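Long-range contacts in chorismatase (Streptomyces hygroscopicus, PDB 4BPS), which hydrolyses chorismate to a dihydroxycyclohexadiene carboxylate and pyruvate, in the biosynthesis of the immunosuppressants FK506 and FK520: residues Ala116-Thr120 with Arg162-Glu168; Ala291-His295 with Glu340-Ala344; Arg94-Leu99 with Thr126-Tyr131; Val62-Thr66 with Gly183-Gly187. All blocks are in the same frame, centred on the assembly; numbering follows the deposited sequence. Where two conformers were deposited one is given.

Contact 1. Residues Ala116-Thr120 with Arg162-Glu168; sequences AALYT and RAQALDE. With 3EB (3-(2-carboxyethyl)benzoic acid), chain B.
Ala116 faces Ala165 where the two helical segments cross at -45°, their axes 7.7 Å apart at closest approach and the CA atoms of these two residues separated by 4.6 Å. Alanine's small methyl suits a crossing this close. The CB of Ala165 presses against the CB of Tyr119 at 3.3 Å and also lies beside the carbonyl O of Ala116. On one flank, the extended Gln164 side chain passes the methyl of Ala116, with NE2 3.7 Å from Ala116 CB, and donates to Glu168 OE2 (2.8 Å from NE2), so amide and carboxylate hold each other at the more exposed flank of the crossing. Thr120 OG1 turns back to Ala116 O, and that carbonyl therefore accepts from both Thr120 N and Thr120 OG1, which reach it from opposite faces. A water joins Thr120 OG1 to Ala165 O across the helices.

On the other flank, Arg162 passes its CD over one face of the Tyr119 ring, and a bend at chi3 (60°) swings the guanidinium toward the benzoate carboxylate of bound 3-(2-carboxyethyl)benzoic acid. There NH1 meets OAD and NH2 meets OAB, each at 2.8 Å, the NH1 bond almost straight. This pairing fixes the carboxylate's rotation. A second water links NH1 to Tyr119 OH, itself hydrogen-bonded to Asn139, consistent with a second-shell role for Tyr119 through the water and the ring face under CD. Helix 112-129 packs on the sheet of the YjgF-like fold and backs helix 154-169, which brings Tyr155 and Arg162 to the substrate site.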
# COMPACT_ATOMS: atom_id res chain seq x y z
N ALA A 116 -9.16 -12.44 -7.91
CA ALA A 116 -10.57 -12.16 -7.68
C ALA A 116 -11.04 -12.91 -6.43
O ALA A 116 -11.81 -12.38 -5.62
CB ALA A 116 -11.42 -12.56 -8.89
N ALA A 117 -10.58 -14.15 -6.26
CA ALA A 117 -10.96 -14.93 -5.09
C ALA A 117 -10.38 -14.33 -3.80
O ALA A 117 -11.06 -14.24 -2.78
CB ALA A 117 -10.55 -16.38 -5.25
N LEU A 118 -9.13 -13.90 -3.85
CA LEU A 118 -8.47 -13.30 -2.71
C LEU A 118 -9.21 -12.03 -2.30
O LEU A 118 -9.55 -11.85 -1.13
CB LEU A 118 -7.01 -13.02 -3.10
CG LEU A 118 -6.13 -12.39 -2.04
CD1 LEU A 118 -4.66 -12.76 -2.25
CD2 LEU A 118 -6.30 -10.87 -2.03
N TYR A 119 -9.48 -11.14 -3.26
CA TYR A 119 -10.20 -9.91 -2.92
C TYR A 119 -11.63 -10.20 -2.47
O TYR A 119 -12.13 -9.54 -1.57
CB TYR A 119 -10.16 -8.89 -4.08
CG TYR A 119 -9.03 -7.91 -3.92
CD1 TYR A 119 -9.21 -6.75 -3.18
CD2 TYR A 119 -7.77 -8.16 -4.44
CE1 TYR A 119 -8.17 -5.86 -2.95
CE2 TYR A 119 -6.72 -7.28 -4.21
CZ TYR A 119 -6.93 -6.12 -3.48
OH TYR A 119 -5.89 -5.24 -3.22
N THR A 120 -12.29 -11.19 -3.08
CA THR A 120 -13.61 -11.59 -2.58
C THR A 120 -13.53 -11.95 -1.10
O THR A 120 -14.38 -11.56 -0.30
CB THR A 120 -14.15 -12.78 -3.37
OG1 THR A 120 -14.52 -12.36 -4.69
CG2 THR A 120 -15.40 -13.37 -2.69
N ARG A 162 -8.70 -8.02 -9.55
CA ARG A 162 -9.19 -7.06 -8.57
C ARG A 162 -10.53 -6.47 -9.01
O ARG A 162 -11.47 -6.40 -8.24
CB ARG A 162 -8.13 -6.00 -8.33
CG ARG A 162 -8.60 -4.86 -7.45
CD ARG A 162 -7.46 -3.92 -7.02
NE ARG A 162 -6.81 -3.29 -8.18
CZ ARG A 162 -5.70 -2.54 -8.10
NH1 ARG A 162 -5.11 -2.30 -6.91
NH2 ARG A 162 -5.17 -2.05 -9.21
N ALA A 163 -10.60 -6.05 -10.28
CA ALA A 163 -11.82 -5.44 -10.80
C ALA A 163 -12.98 -6.43 -10.73
O ALA A 163 -14.11 -6.05 -10.39
CB ALA A 163 -11.60 -4.96 -12.24
N GLN A 164 -12.72 -7.69 -11.07
CA GLN A 164 -13.77 -8.72 -11.01
C GLN A 164 -14.30 -8.88 -9.59
O GLN A 164 -15.52 -9.03 -9.39
CB GLN A 164 -13.25 -10.05 -11.55
CG GLN A 164 -14.30 -11.15 -11.61
CD GLN A 164 -13.71 -12.44 -12.12
OE1 GLN A 164 -13.04 -12.44 -13.16
NE2 GLN A 164 -13.96 -13.54 -11.40
N ALA A 165 -13.41 -8.85 -8.60
CA ALA A 165 -13.84 -8.98 -7.21
C ALA A 165 -14.76 -7.82 -6.80
O ALA A 165 -15.70 -8.02 -6.04
CB ALA A 165 -12.67 -9.08 -6.26
N LEU A 166 -14.48 -6.60 -7.27
CA LEU A 166 -15.37 -5.51 -6.91
C LEU A 166 -16.77 -5.79 -7.45
O LEU A 166 -17.77 -5.58 -6.75
CB LEU A 166 -14.89 -4.14 -7.41
CG LEU A 166 -13.91 -3.37 -6.51
CD1 LEU A 166 -12.50 -3.94 -6.52
CD2 LEU A 166 -13.88 -1.90 -6.92
N ASP A 167 -16.87 -6.27 -8.68
CA ASP A 167 -18.19 -6.61 -9.21
C ASP A 167 -18.85 -7.74 -8.43
O ASP A 167 -20.06 -7.71 -8.20
CB ASP A 167 -18.08 -7.01 -10.67
CG ASP A 167 -17.66 -5.86 -11.56
OD1 ASP A 167 -17.84 -4.69 -11.15
OD2 ASP A 167 -17.14 -6.13 -12.66
N GLU A 168 -18.08 -8.75 -8.07
CA GLU A 168 -18.60 -9.88 -7.30
C GLU A 168 -19.12 -9.47 -5.93
O GLU A 168 -19.96 -10.15 -5.36
CB GLU A 168 -17.50 -10.94 -7.15
CG GLU A 168 -17.31 -11.70 -8.43
CD GLU A 168 -16.01 -12.50 -8.51
OE1 GLU A 168 -15.09 -12.30 -7.67
OE2 GLU A 168 -15.93 -13.36 -9.42
C 3EB B . -0.30 4.84 -10.98
O 3EB B . -1.14 4.28 -11.70
CA 3EB B . 1.01 4.19 -10.63
OAB 3EB B . -2.58 -0.95 -8.90
OAD 3EB B . -2.81 -0.74 -6.70
CAE 3EB B . 0.05 3.22 -7.90
CAF 3EB B . -0.67 2.88 -6.76
CAG 3EB B . 0.03 2.39 -9.02
CAH 3EB B . -1.40 1.71 -6.72
CAL 3EB B . -2.31 -0.36 -7.83
CAM 3EB B . -0.73 1.23 -8.97
CAN 3EB B . -1.46 0.88 -7.83
OXT 3EB B . -0.47 6.04 -10.53
C2 3EB B . 0.84 2.70 -10.27
O HOH W 1 -5.77 -2.66 -3.95
O HOH W 2 -16.14 -10.11 -4.14

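Contact 2. Residues Ala291-His295 with Glu340-Ala344; sequences ADVDH and EGMVA
Met342, present as selenomethionine, pairs with Asp294 as an antiparallel hydrogen-bonded pair: Asp294 N donates to Met342 O at 2.8 Å, and Met342 N to Asp294 O at 3.1 Å. The side chain of Met342 starts between its backbone N and carbonyl carbon (chi1 64°), which brings CG alongside the oxygen of Asp294, and its flexible selenoether chain, bent at chi3, is buried against Cys22 and Phe241.

Val343, next in the strand, turns its side chain away from that of Met342, toward Val293. Its CG2 meets Val293 CG2 at 4.1 Å, the two branched side chains crossing at about a right angle, while CG1 leans on the carbonyl O of Asp292. A water bridges that same oxygen to Ala344 N. Glycine suits position 341 because Val293 CG1, 4.1 Å from Gly341 CA, lies where a side chain would point.

His295 contributes mainly backbone, its O 3.6 Å from Gly341 CA. The chain turns a corner here, with His295 at positive phi (50°). Asp294 OD1 steadies the corner by accepting from His295 N and from Ala322 N. The imidazole itself packs edge-to-face with Phe24.

The arrangement is a single antiparallel beta bridge, across the corner from the pairing of strands 296-300 and 337-343; the latter, flanked by 239-249 and 296-300, carries the proton acceptor Glu338.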
# COMPACT_ATOMS: atom_id res chain seq x y z
N ALA A 291 7.59 17.63 4.45
CA ALA A 291 8.33 17.42 5.69
C ALA A 291 7.50 16.75 6.79
O ALA A 291 8.07 16.29 7.78
CB ALA A 291 8.90 18.74 6.21
N ASP A 292 6.18 16.71 6.60
CA ASP A 292 5.29 16.09 7.58
C ASP A 292 5.12 14.59 7.35
O ASP A 292 4.60 13.89 8.22
CB ASP A 292 3.88 16.70 7.52
CG ASP A 292 3.85 18.17 7.83
OD1 ASP A 292 4.73 18.66 8.57
OD2 ASP A 292 2.89 18.82 7.34
N VAL A 293 5.54 14.09 6.19
CA VAL A 293 5.30 12.70 5.85
C VAL A 293 6.35 11.83 6.54
O VAL A 293 7.51 12.22 6.71
CB VAL A 293 5.30 12.50 4.31
CG1 VAL A 293 4.94 11.06 3.95
CG2 VAL A 293 4.31 13.45 3.64
N ASP A 294 5.94 10.64 6.96
CA ASP A 294 6.84 9.73 7.66
C ASP A 294 6.55 8.29 7.20
O ASP A 294 5.60 8.03 6.46
CB ASP A 294 6.63 9.91 9.17
CG ASP A 294 7.81 9.44 10.03
OD1 ASP A 294 8.81 8.87 9.54
OD2 ASP A 294 7.67 9.64 11.27
N HIS A 295 7.42 7.37 7.62
CA HIS A 295 7.30 5.95 7.30
C HIS A 295 7.09 5.76 5.80
O HIS A 295 6.15 5.12 5.32
CB HIS A 295 6.26 5.26 8.19
CG HIS A 295 6.66 5.34 9.62
ND1 HIS A 295 6.16 6.30 10.48
CD2 HIS A 295 7.63 4.67 10.31
CE1 HIS A 295 6.79 6.20 11.64
NE2 HIS A 295 7.67 5.22 11.57
N GLU A 340 5.55 5.93 -1.25
CA GLU A 340 4.37 5.95 -0.40
C GLU A 340 4.77 6.46 0.98
O GLU A 340 5.95 6.49 1.34
CB GLU A 340 3.74 4.54 -0.28
CG GLU A 340 4.63 3.54 0.42
CD GLU A 340 3.97 2.18 0.57
OE1 GLU A 340 3.69 1.53 -0.46
OE2 GLU A 340 3.71 1.74 1.74
N GLY A 341 3.79 6.79 1.81
CA GLY A 341 4.06 7.18 3.17
C GLY A 341 2.77 7.59 3.86
O GLY A 341 1.68 7.41 3.32
N MSE A 342 2.88 8.21 5.03
CA MSE A 342 1.69 8.60 5.78
C MSE A 342 1.99 9.82 6.63
O MSE A 342 3.15 10.15 6.91
CB MSE A 342 1.16 7.45 6.66
CG MSE A 342 2.11 7.01 7.75
SE MSE A 342 1.28 5.72 8.97
CE MSE A 342 0.30 7.01 10.01
N VAL A 343 0.93 10.51 7.04
CA VAL A 343 1.03 11.55 8.06
C VAL A 343 0.26 11.07 9.28
O VAL A 343 -0.95 10.83 9.21
CB VAL A 343 0.47 12.89 7.56
CG1 VAL A 343 0.68 13.98 8.61
CG2 VAL A 343 1.15 13.30 6.27
N ALA A 344 0.98 10.89 10.39
CA ALA A 344 0.38 10.41 11.63
C ALA A 344 -0.39 11.51 12.36
O ALA A 344 -1.18 11.19 13.26
CB ALA A 344 1.46 9.87 12.54
OXT ALA A 344 -0.21 12.71 12.05
O HOH W 3 3.71 12.17 10.28

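Contact 3. Residues Arg94-Leu99 with Thr126-Tyr131; sequences RTDAYL and TRSLGY
Tyr131 reaches from beyond the end of helix 112-129 into the turn at Arg94-Leu99, and its phenol is the tight part of the contact. The hydroxyl donates to Thr95 O at 2.6 Å, in the carbonyl plane, and accepts from Arg94 NH1 at 2.9 Å, so two bonds grip it. Tyrosine fits because it joins a hydroxyl that both donates and accepts to a flat ring that takes Leu99 on its face: Leu99 CB sits 4.1 Å from the ring centroid in a CH-pi contact, while the backbone of Ala97 and Tyr98 N line an edge. The long chain of Arg94, extended from CG to NE, crosses the tyrosine at about a right angle; its NE forms a salt bridge with Glu83, which helps set the guanidinium's position. Thr95 OG1 accepts from Ala97 N, an ST turn, and from Tyr98 N, an ST motif, and so shapes the loop presenting Thr95 O.

Packing is looser toward the helix. Leu99 CD1 touches Leu129 CD1 at 3.9 Å and its CD2 meets Thr126 CG2 at 4.2 Å, among a few methyl contacts; Trp92 also covers both leucines, yet Leu129 remains partly exposed, and Arg127 and Ser128 face solvent on the far side.

Gly130, with phi 90°, ends the helix in a Schellman motif, Tyr131 N bonding back to Thr126 O. This helix terminus is thereby packed onto the hairpin of strands 90-94 and 98-105, at its connecting loop.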
# COMPACT_ATOMS: atom_id res chain seq x y z
N ARG A 94 -7.72 -7.64 15.15
CA ARG A 94 -8.61 -6.49 15.24
C ARG A 94 -8.53 -5.88 16.63
O ARG A 94 -8.35 -6.59 17.64
CB ARG A 94 -10.07 -6.89 14.93
CG ARG A 94 -10.73 -7.75 16.00
CD ARG A 94 -12.12 -8.30 15.54
NE ARG A 94 -12.78 -8.99 16.64
CZ ARG A 94 -13.47 -8.39 17.62
NH1 ARG A 94 -13.65 -7.07 17.60
NH2 ARG A 94 -13.96 -9.09 18.64
N THR A 95 -8.68 -4.56 16.67
CA THR A 95 -9.11 -3.86 17.87
C THR A 95 -10.62 -3.68 17.74
O THR A 95 -11.20 -4.08 16.74
CB THR A 95 -8.42 -2.51 18.01
OG1 THR A 95 -8.87 -1.66 16.95
CG2 THR A 95 -6.90 -2.67 17.98
N ASP A 96 -11.30 -3.08 18.71
CA ASP A 96 -12.72 -2.86 18.50
C ASP A 96 -12.99 -1.93 17.32
O ASP A 96 -14.02 -2.08 16.65
CB ASP A 96 -13.40 -2.37 19.77
CG ASP A 96 -13.57 -3.50 20.79
OD1 ASP A 96 -13.69 -4.68 20.40
OD2 ASP A 96 -13.64 -3.21 22.01
N ALA A 97 -12.05 -1.03 16.99
CA ALA A 97 -12.27 -0.04 15.94
C ALA A 97 -11.61 -0.32 14.59
O ALA A 97 -12.07 0.23 13.58
CB ALA A 97 -11.83 1.34 16.44
N TYR A 98 -10.53 -1.12 14.56
CA TYR A 98 -9.76 -1.31 13.32
C TYR A 98 -9.34 -2.77 13.14
O TYR A 98 -9.25 -3.54 14.10
CB TYR A 98 -8.52 -0.40 13.29
CG TYR A 98 -8.88 1.05 13.40
CD1 TYR A 98 -9.38 1.76 12.30
CD2 TYR A 98 -8.75 1.74 14.61
CE1 TYR A 98 -9.75 3.10 12.43
CE2 TYR A 98 -9.12 3.08 14.72
CZ TYR A 98 -9.60 3.75 13.63
OH TYR A 98 -9.98 5.08 13.70
N LEU A 99 -9.06 -3.12 11.89
CA LEU A 99 -8.70 -4.49 11.49
C LEU A 99 -7.47 -4.42 10.57
O LEU A 99 -7.40 -3.56 9.69
CB LEU A 99 -9.87 -5.09 10.72
CG LEU A 99 -9.73 -6.44 10.03
CD1 LEU A 99 -9.59 -7.51 11.07
CD2 LEU A 99 -10.95 -6.74 9.11
N THR A 126 -14.15 -8.42 5.80
CA THR A 126 -14.44 -7.11 6.34
C THR A 126 -15.93 -6.98 6.64
O THR A 126 -16.31 -6.40 7.66
CB THR A 126 -13.94 -5.96 5.44
OG1 THR A 126 -14.61 -5.99 4.18
CG2 THR A 126 -12.42 -6.01 5.26
N ARG A 127 -16.78 -7.54 5.79
CA ARG A 127 -18.21 -7.51 6.07
C ARG A 127 -18.57 -8.38 7.29
O ARG A 127 -19.28 -7.93 8.20
CB ARG A 127 -19.00 -7.97 4.85
CG ARG A 127 -18.99 -6.99 3.73
CD ARG A 127 -20.02 -7.37 2.68
NE ARG A 127 -19.76 -8.66 2.02
CZ ARG A 127 -19.07 -8.80 0.89
NH1 ARG A 127 -18.55 -7.75 0.25
NH2 ARG A 127 -18.91 -10.01 0.38
N SER A 128 -18.07 -9.62 7.31
CA SER A 128 -18.44 -10.56 8.36
C SER A 128 -17.96 -10.12 9.75
O SER A 128 -18.68 -10.29 10.73
CB SER A 128 -17.85 -11.93 8.04
OG SER A 128 -18.14 -12.84 9.08
N LEU A 129 -16.75 -9.56 9.82
CA LEU A 129 -16.22 -9.12 11.10
C LEU A 129 -16.76 -7.76 11.53
O LEU A 129 -16.64 -7.39 12.70
CB LEU A 129 -14.70 -9.07 11.08
CG LEU A 129 -13.96 -10.41 10.97
CD1 LEU A 129 -12.45 -10.18 10.95
CD2 LEU A 129 -14.28 -11.34 12.11
N GLY A 130 -17.33 -6.99 10.59
CA GLY A 130 -17.87 -5.68 10.93
C GLY A 130 -16.86 -4.54 10.79
O GLY A 130 -16.94 -3.58 11.57
N TYR A 131 -15.98 -4.61 9.79
CA TYR A 131 -15.01 -3.56 9.51
C TYR A 131 -15.11 -3.19 8.02
O TYR A 131 -14.19 -3.41 7.25
CB TYR A 131 -13.58 -3.99 9.89
CG TYR A 131 -13.44 -4.30 11.36
CD1 TYR A 131 -13.92 -5.50 11.88
CD2 TYR A 131 -12.87 -3.38 12.23
CE1 TYR A 131 -13.84 -5.78 13.24
CE2 TYR A 131 -12.80 -3.64 13.60
CZ TYR A 131 -13.29 -4.85 14.09
OH TYR A 131 -13.23 -5.12 15.43

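Contact 4. Residues Val62-Thr66 with Gly183-Gly187; sequences VHTTT and GAHGG
His185 N donates to His63 O at 2.8 Å, and round this bond the first shell is tight. The same carbonyl oxygen lies 3.2 Å from Ala184 CA and close to the alanine methyl, and it also comes to the edge of the His185 ring. The CB of His185 stands over the centre of the His63 imidazole, 3.4 Å from its centroid, a CH-pi contact; the two rings themselves are oblique, their planes 51° apart. Thr66 CG2 covers one face of the His185 ring, 3.6 Å from the centroid. Histidine suits the place because its flat face takes this methyl while NE2 at its edge bonds His327 O.

The next shell sets the positions. His63 is the centre of an inverse gamma turn, closed by a weak bond from Thr64 N to Val62 O, and its CG, anti to the backbone N (chi1 -168°), turns one face of the imidazole to His185 CB. A water bridges His63 N and Gly186 O. Thr66 OG1 is hydrogen-bonded to His327 ND1, so one residue of strand 323-327 holds both partners of the methyl-ring contact.

The contact joins the loop following strand 57-62, in the five-stranded sheet, to the end of strand 178-184, which pairs with strand 133-142 at one side of the six-stranded sheet and, through the backbone of Gly183, is also bonded to Asp329; strand 323-327 lies against the threonines.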
# COMPACT_ATOMS: atom_id res chain seq x y z
N VAL A 62 7.68 -10.53 2.29
CA VAL A 62 7.55 -10.31 0.85
C VAL A 62 8.91 -9.98 0.26
O VAL A 62 9.79 -9.39 0.92
CB VAL A 62 6.52 -9.17 0.53
CG1 VAL A 62 5.11 -9.65 0.86
CG2 VAL A 62 6.87 -7.86 1.27
N HIS A 63 9.09 -10.40 -0.98
CA HIS A 63 10.40 -10.32 -1.64
C HIS A 63 10.49 -9.01 -2.42
O HIS A 63 10.44 -8.98 -3.66
CB HIS A 63 10.62 -11.55 -2.51
CG HIS A 63 12.03 -11.70 -3.01
ND1 HIS A 63 12.49 -12.87 -3.57
CD2 HIS A 63 13.07 -10.82 -3.05
CE1 HIS A 63 13.75 -12.71 -3.91
NE2 HIS A 63 14.13 -11.48 -3.61
N THR A 64 10.63 -7.92 -1.67
CA THR A 64 10.54 -6.58 -2.24
C THR A 64 11.89 -5.88 -2.40
O THR A 64 11.93 -4.72 -2.83
CB THR A 64 9.62 -5.72 -1.41
OG1 THR A 64 9.98 -5.89 -0.03
CG2 THR A 64 8.15 -6.12 -1.64
N THR A 65 12.99 -6.58 -2.12
CA THR A 65 14.30 -6.03 -2.45
C THR A 65 15.31 -7.14 -2.71
O THR A 65 14.98 -8.31 -2.59
CB THR A 65 14.76 -4.99 -1.41
OG1 THR A 65 15.79 -4.18 -2.02
CG2 THR A 65 15.22 -5.68 -0.12
N THR A 66 16.52 -6.75 -3.12
CA THR A 66 17.50 -7.69 -3.64
C THR A 66 18.78 -7.76 -2.82
O THR A 66 19.68 -8.50 -3.17
CB THR A 66 17.86 -7.36 -5.10
OG1 THR A 66 18.42 -6.05 -5.15
CG2 THR A 66 16.64 -7.44 -6.00
N GLY A 183 6.08 -4.41 -7.58
CA GLY A 183 6.66 -5.71 -7.87
C GLY A 183 7.25 -6.40 -6.66
O GLY A 183 7.58 -5.80 -5.64
N ALA A 184 7.37 -7.71 -6.82
CA ALA A 184 8.20 -8.54 -5.94
C ALA A 184 9.03 -9.47 -6.83
O ALA A 184 8.68 -9.74 -7.98
CB ALA A 184 7.31 -9.34 -4.97
N HIS A 185 10.10 -10.01 -6.25
CA HIS A 185 11.04 -10.84 -7.00
C HIS A 185 10.73 -12.34 -6.89
O HIS A 185 11.47 -13.15 -7.43
CB HIS A 185 12.47 -10.58 -6.53
CG HIS A 185 12.89 -9.15 -6.68
ND1 HIS A 185 13.40 -8.64 -7.85
CD2 HIS A 185 12.81 -8.11 -5.81
CE1 HIS A 185 13.65 -7.35 -7.68
NE2 HIS A 185 13.29 -7.00 -6.46
N GLY A 186 9.63 -12.68 -6.22
CA GLY A 186 9.15 -14.04 -6.10
C GLY A 186 7.94 -14.01 -5.20
O GLY A 186 7.63 -12.98 -4.61
N GLY A 187 7.24 -15.13 -5.10
CA GLY A 187 6.19 -15.27 -4.12
C GLY A 187 4.78 -14.87 -4.50
O GLY A 187 4.00 -14.47 -3.62
O HOH W 4 6.75 -11.86 -2.16

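From the N terminus, residues 62-66 come first and open contact 4, whose loop closes only at 183-187 and so encloses contacts 1 and 3. Within it the segments alternate: 94-99 opens contact 3, 116-120 opens contact 1, 126-131 closes contact 3 and 162-168 closes contact 1. The two cross because the earlier part of helix 112-129 pairs with a later segment, on helix 154-169, and its C-terminal end with an earlier one, the hairpin of the six-stranded sheet. Contact 4 ties that sheet to the five-stranded one. Contact 2 follows in series, joining the approach to strand 296-300 to the C-terminal strand, about 30 Å centre to centre from contact 1.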